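Local structure of fructose-bisphosphate aldolase (Thermus caldophilus, 2FJK) at residues 134-139 against 176-181; 184-189 against 233-238. The protein belongs to the class II fructose-bisphosphate aldolase family of TIM-barrel enzymes and holds 1,3-dihydroxyacetonephosphate in its pocket. One frame throughout, in Å; residues are numbered along the deposited sequence.

Contact 1 of 2, residues 134-139 against 176-181; sequences GRLAGI and TSHGAY. With 13P (1,3-dihydroxyacetonephosphate), chain E.
L136 and H178 both swing CG anti to their own carbonyl carbon (chi1 -80° and -57°), and these rotations bring the CD1 methyl of L136 obliquely to the imidazole, 3.9 Å from H178 NE2. The two segments are loops of the TIM barrel that follow strands 128-133 and 171-172, neighbours in a parallel sheet, and they meet beside the ligand pocket. L136, at the centre of an inverse gamma turn, lies alongside T176, the two side chains pointing the same way, and its second methyl, CD2, comes within 3.4 Å of T176 OG1. That hydroxyl is satisfied by the carbonyl O of H208, so the leucine packs against a polar atom whose bonding is already provided for.

No direct hydrogen bond joins the loops; two waters stitch their backbones instead. One donates to L136 O and accepts from H178 N at 2.9 Å, while the other donates to both A137 O and T176 O. Between these bridges S177 presses CB against L136 O at 3.5 Å.

Beyond the leucine, H178 turns toward 1,3-dihydroxyacetonephosphate, and H81 meets the same imidazole at a steep angle. The ring is touched by L136 and also bonded to the ligand: H178 ND1 donates to ligand O1 at 3.0 Å, and next to it in the chain G179 N gives the straighter bond of the two, to the phosphate oxygen O1P, also 3.0 Å long (169°).

Contact 2 of 2, residues 184-189 against 233-238; sequences KGRPFI and GIHPED
R186, P187 and I189, in the loop before helix 191-200, run past the start of helix 236-244, with CA atoms of R186 and H235, the N-cap residue, 6.5 Å apart. The R186 chain is extended from CG to NE, which carries its guanidinium across H235: the flat groups stack, planes 20° apart and centres 3.9 Å apart, with H235 CD2 over the middle of the guanidinium. P236 CD covers the opposite face of the imidazole. In its own plane the guanidinium grips D238 side-on, NE donating to OD2 at 2.7 Å and NH2 to OD1 at 3.1 Å; both oxygens are met from above the carboxylate plane, the two planes being 66° apart.

Deeper in, I234 CD1 touches P187 CG (3.9 Å) and I189 CD1 (4.0 Å), while I189 CG1 lies against the carboxylate carbon D238 CG at 3.6 Å. A water accepts from H235 N and donates to P187 O and D238 OD2, tying both backbones to the salt bridge.

With H191 NE2 also bonded to OD1, the buried carboxylate of D238 has a partner on OD1 beyond the arginine, an environment that probably favours its ionised form and fixes its rotation in the helix's first turn.

Overall arrangement
The two contacts follow one another along the chain, and their centres lie 11 Å apart on the same side of the chain's centre. They share a packed boundary: T176 CG2 of contact 1 comes within 3.9 Å of I234 CD1 and 4.2 Å of I189 CD1 in contact 2, and I139 CD1 packs on F188 CD2 at 3.3 Å. Contact 1 reaches 1,3-dihydroxyacetonephosphate directly through 176-181, whereas the side chain of I234 in contact 2 stays about 6 Å from it. K182, in the short link between segments 176-181 and 184-189, bonds to the ligand, to S177 O and to G179 O, and is touched by I234, linking both contacts to the pocket.

Contact 1 of 2, residues 134-139 against 176-181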
loop_
_atom_site.group_PDB
_atom_site.type_symbol
_atom_site.label_atom_id
_atom_site.label_comp_id
_atom_site.label_asym_id
_atom_site.label_seq_id
_atom_site.Cartn_x
_atom_site.Cartn_y
_atom_site.Cartn_z
ATOM N N GLY A 134 -35.680 -11.224 7.557
ATOM C CA GLY A 134 -36.022 -12.515 8.124
ATOM C C GLY A 134 -34.876 -12.984 8.999
ATOM O O GLY A 134 -33.719 -12.686 8.716
ATOM N N ARG A 135 -35.186 -13.713 10.063
ATOM C CA ARG A 135 -34.159 -14.196 10.972
ATOM C C ARG A 135 -33.617 -15.544 10.532
ATOM O O ARG A 135 -34.380 -16.437 10.173
ATOM C CB ARG A 135 -34.730 -14.310 12.381
ATOM C CG ARG A 135 -33.706 -14.632 13.446
ATOM C CD ARG A 135 -33.637 -13.510 14.458
ATOM N NE ARG A 135 -34.972 -13.138 14.920
ATOM C CZ ARG A 135 -35.215 -12.233 15.864
ATOM N NH1 ARG A 135 -34.209 -11.599 16.454
ATOM N NH2 ARG A 135 -36.464 -11.961 16.216
ATOM N N LEU A 136 -32.296 -15.688 10.567
ATOM C CA LEU A 136 -31.656 -16.938 10.170
ATOM C C LEU A 136 -31.803 -17.983 11.258
ATOM O O LEU A 136 -30.873 -18.244 12.018
ATOM C CB LEU A 136 -30.170 -16.726 9.873
ATOM C CG LEU A 136 -29.772 -16.135 8.521
ATOM C CD1 LEU A 136 -28.261 -15.977 8.478
ATOM C CD2 LEU A 136 -30.241 -17.040 7.401
ATOM N N ALA A 137 -32.987 -18.573 11.331
ATOM C CA ALA A 137 -33.264 -19.599 12.316
ATOM C C ALA A 137 -33.808 -20.813 11.585
ATOM O O ALA A 137 -34.517 -20.680 10.583
ATOM C CB ALA A 137 -34.286 -19.091 13.328
ATOM N N GLY A 138 -33.461 -21.997 12.075
ATOM C CA GLY A 138 -33.950 -23.206 11.444
ATOM C C GLY A 138 -35.416 -23.415 11.774
ATOM O O GLY A 138 -35.943 -22.800 12.703
ATOM N N ILE A 139 -36.078 -24.273 11.005
ATOM C CA ILE A 139 -37.486 -24.587 11.216
ATOM C C ILE A 139 -37.793 -25.995 10.734
ATOM O O ILE A 139 -37.238 -26.455 9.737
ATOM C CB ILE A 139 -38.429 -23.601 10.472
ATOM C CG1 ILE A 139 -37.809 -23.169 9.143
ATOM C CG2 ILE A 139 -38.736 -22.415 11.354
ATOM C CD1 ILE A 139 -37.707 -24.269 8.112
ATOM N N THR A 176 -31.735 -21.975 7.104
ATOM C CA THR A 176 -30.333 -22.112 7.528
ATOM C C THR A 176 -30.067 -21.327 8.813
ATOM O O THR A 176 -30.857 -20.458 9.196
ATOM C CB THR A 176 -29.349 -21.581 6.462
ATOM O OG1 THR A 176 -29.526 -20.169 6.323
ATOM C CG2 THR A 176 -29.591 -22.243 5.118
ATOM N N SER A 177 -28.951 -21.639 9.474
ATOM C CA SER A 177 -28.560 -20.965 10.706
ATOM C C SER A 177 -27.082 -21.255 10.973
ATOM O O SER A 177 -26.564 -22.286 10.534
ATOM C CB SER A 177 -29.430 -21.446 11.878
ATOM O OG SER A 177 -29.092 -22.762 12.291
ATOM N N HIS A 178 -26.405 -20.350 11.689
ATOM C CA HIS A 178 -24.970 -20.497 11.980
ATOM C C HIS A 178 -24.634 -21.614 12.969
ATOM O O HIS A 178 -25.499 -22.107 13.697
ATOM C CB HIS A 178 -24.388 -19.189 12.542
ATOM C CG HIS A 178 -24.569 -17.999 11.653
ATOM N ND1 HIS A 178 -24.119 -17.961 10.350
ATOM C CD2 HIS A 178 -25.143 -16.794 11.888
ATOM C CE1 HIS A 178 -24.411 -16.785 9.821
ATOM N NE2 HIS A 178 -25.032 -16.060 10.732
ATOM N N GLY A 179 -23.363 -22.004 12.995
ATOM C CA GLY A 179 -22.934 -23.030 13.925
ATOM C C GLY A 179 -22.959 -24.450 13.412
ATOM O O GLY A 179 -23.394 -24.715 12.295
ATOM N N ALA A 180 -22.493 -25.374 14.244
ATOM C CA ALA A 180 -22.436 -26.780 13.863
ATOM C C ALA A 180 -23.716 -27.577 14.164
ATOM O O ALA A 180 -23.753 -28.786 13.948
ATOM C CB ALA A 180 -21.251 -27.438 14.544
ATOM N N TYR A 181 -24.757 -26.916 14.657
ATOM C CA TYR A 181 -26.001 -27.624 14.973
ATOM C C TYR A 181 -27.177 -27.001 14.249
ATOM O O TYR A 181 -28.013 -26.334 14.858
ATOM C CB TYR A 181 -26.246 -27.612 16.487
ATOM C CG TYR A 181 -25.063 -28.133 17.269
ATOM C CD1 TYR A 181 -24.212 -27.264 17.959
ATOM C CD2 TYR A 181 -24.774 -29.498 17.292
ATOM C CE1 TYR A 181 -23.099 -27.749 18.655
ATOM C CE2 TYR A 181 -23.676 -29.989 17.976
ATOM C CZ TYR A 181 -22.842 -29.112 18.653
ATOM O OH TYR A 181 -21.744 -29.612 19.307
HETATM P P 13P E . -21.634 -21.002 9.300
HETATM O O1P 13P E . -21.401 -21.055 10.887
HETATM O O2P 13P E . -22.794 -22.032 8.983
HETATM O O3P 13P E . -20.327 -21.446 8.575
HETATM O O1 13P E . -22.027 -19.497 8.897
HETATM C C1 13P E . -21.596 -18.993 7.635
HETATM C C2 13P E . -22.347 -17.699 7.444
HETATM O O2 13P E . -23.569 -17.690 7.571
HETATM C C3 13P E . -21.608 -16.407 7.098
HETATM O O3 13P E . -22.511 -15.306 7.087
HETATM O O HOH W 1 -27.950 -18.267 12.970
HETATM O O HOH W 2 -33.498 -19.362 8.121
#

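Contact 2 of 2, residues 184-189 against 233-238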
loop_
_atom_site.group_PDB
_atom_site.type_symbol
_atom_site.label_atom_id
_atom_site.label_comp_id
_atom_site.label_asym_id
_atom_site.label_seq_id
_atom_site.Cartn_x
_atom_site.Cartn_y
_atom_site.Cartn_z
ATOM N N LYS A 184 -31.803 -31.382 13.701
ATOM C CA LYS A 184 -31.808 -32.844 13.734
ATOM C C LYS A 184 -31.987 -33.396 12.324
ATOM O O LYS A 184 -32.837 -32.929 11.565
ATOM C CB LYS A 184 -32.928 -33.368 14.638
ATOM C CG LYS A 184 -32.726 -33.082 16.121
ATOM C CD LYS A 184 -33.731 -33.851 16.975
ATOM C CE LYS A 184 -33.505 -33.608 18.465
ATOM N NZ LYS A 184 -34.484 -34.356 19.313
ATOM N N GLY A 185 -31.186 -34.394 11.976
ATOM C CA GLY A 185 -31.281 -34.952 10.643
ATOM C C GLY A 185 -31.021 -33.837 9.647
ATOM O O GLY A 185 -30.376 -32.841 9.980
ATOM N N ARG A 186 -31.525 -33.994 8.428
ATOM C CA ARG A 186 -31.339 -32.986 7.395
ATOM C C ARG A 186 -32.239 -31.787 7.666
ATOM O O ARG A 186 -33.460 -31.880 7.556
ATOM C CB ARG A 186 -31.652 -33.584 6.022
ATOM C CG ARG A 186 -31.567 -32.615 4.852
ATOM C CD ARG A 186 -31.718 -33.377 3.539
ATOM N NE ARG A 186 -31.805 -32.508 2.368
ATOM C CZ ARG A 186 -31.848 -32.958 1.115
ATOM N NH1 ARG A 186 -31.812 -34.262 0.880
ATOM N NH2 ARG A 186 -31.919 -32.109 0.098
ATOM N N PRO A 187 -31.644 -30.645 8.035
ATOM C CA PRO A 187 -32.411 -29.428 8.319
ATOM C C PRO A 187 -33.241 -28.990 7.119
ATOM O O PRO A 187 -32.742 -28.910 6.002
ATOM C CB PRO A 187 -31.325 -28.417 8.697
ATOM C CG PRO A 187 -30.131 -28.898 7.944
ATOM C CD PRO A 187 -30.197 -30.388 8.142
ATOM N N PHE A 188 -34.514 -28.706 7.358
ATOM C CA PHE A 188 -35.414 -28.301 6.284
ATOM C C PHE A 188 -35.090 -26.960 5.644
ATOM O O PHE A 188 -34.907 -25.955 6.322
ATOM C CB PHE A 188 -36.858 -28.256 6.787
ATOM C CG PHE A 188 -37.845 -27.811 5.742
ATOM C CD1 PHE A 188 -38.133 -28.623 4.648
ATOM C CD2 PHE A 188 -38.465 -26.570 5.838
ATOM C CE1 PHE A 188 -39.024 -28.206 3.664
ATOM C CE2 PHE A 188 -39.357 -26.142 4.859
ATOM C CZ PHE A 188 -39.639 -26.961 3.770
ATOM N N ILE A 189 -35.040 -26.951 4.321
ATOM C CA ILE A 189 -34.780 -25.729 3.584
ATOM C C ILE A 189 -36.033 -25.429 2.775
ATOM O O ILE A 189 -36.468 -26.250 1.969
ATOM C CB ILE A 189 -33.589 -25.887 2.621
ATOM C CG1 ILE A 189 -32.378 -26.444 3.374
ATOM C CG2 ILE A 189 -33.276 -24.551 1.972
ATOM C CD1 ILE A 189 -32.001 -25.676 4.614
ATOM N N GLY A 233 -25.092 -30.142 9.322
ATOM C CA GLY A 233 -24.998 -28.974 8.468
ATOM C C GLY A 233 -26.018 -29.026 7.354
ATOM O O GLY A 233 -26.822 -29.953 7.302
ATOM N N ILE A 234 -25.986 -28.033 6.467
ATOM C CA ILE A 234 -26.921 -27.975 5.350
ATOM C C ILE A 234 -26.513 -28.996 4.299
ATOM O O ILE A 234 -25.337 -29.091 3.926
ATOM C CB ILE A 234 -26.958 -26.573 4.702
ATOM C CG1 ILE A 234 -27.245 -25.500 5.763
ATOM C CG2 ILE A 234 -28.017 -26.536 3.618
ATOM C CD1 ILE A 234 -28.520 -25.691 6.527
ATOM N N HIS A 235 -27.490 -29.765 3.832
ATOM C CA HIS A 235 -27.251 -30.801 2.838
ATOM C C HIS A 235 -26.774 -30.234 1.504
ATOM O O HIS A 235 -27.328 -29.258 1.002
ATOM C CB HIS A 235 -28.528 -31.604 2.610
ATOM C CG HIS A 235 -28.313 -32.856 1.821
ATOM N ND1 HIS A 235 -27.788 -34.003 2.376
ATOM C CD2 HIS A 235 -28.510 -33.128 0.510
ATOM C CE1 HIS A 235 -27.671 -34.929 1.441
ATOM N NE2 HIS A 235 -28.102 -34.422 0.299
ATOM N N PRO A 236 -25.738 -30.848 0.908
ATOM C CA PRO A 236 -25.184 -30.404 -0.375
ATOM C C PRO A 236 -26.240 -30.218 -1.466
ATOM O O PRO A 236 -26.214 -29.234 -2.211
ATOM C CB PRO A 236 -24.187 -31.506 -0.723
ATOM C CG PRO A 236 -23.695 -31.939 0.615
ATOM C CD PRO A 236 -24.971 -31.988 1.441
ATOM N N GLU A 237 -27.169 -31.163 -1.564
ATOM C CA GLU A 237 -28.213 -31.067 -2.581
ATOM C C GLU A 237 -29.077 -29.823 -2.382
ATOM O O GLU A 237 -29.488 -29.184 -3.353
ATOM C CB GLU A 237 -29.071 -32.335 -2.582
ATOM C CG GLU A 237 -28.285 -33.600 -2.959
ATOM C CD GLU A 237 -27.593 -33.485 -4.316
ATOM O OE1 GLU A 237 -28.274 -33.130 -5.306
ATOM O OE2 GLU A 237 -26.370 -33.757 -4.397
ATOM N N ASP A 238 -29.343 -29.470 -1.128
ATOM C CA ASP A 238 -30.130 -28.278 -0.848
ATOM C C ASP A 238 -29.350 -27.053 -1.290
ATOM O O ASP A 238 -29.928 -26.065 -1.741
ATOM C CB ASP A 238 -30.473 -28.183 0.639
ATOM C CG ASP A 238 -31.605 -29.105 1.020
ATOM O OD1 ASP A 238 -32.618 -29.099 0.292
ATOM O OD2 ASP A 238 -31.492 -29.822 2.036
HETATM O O HOH W 3 -30.187 -29.590 4.530
#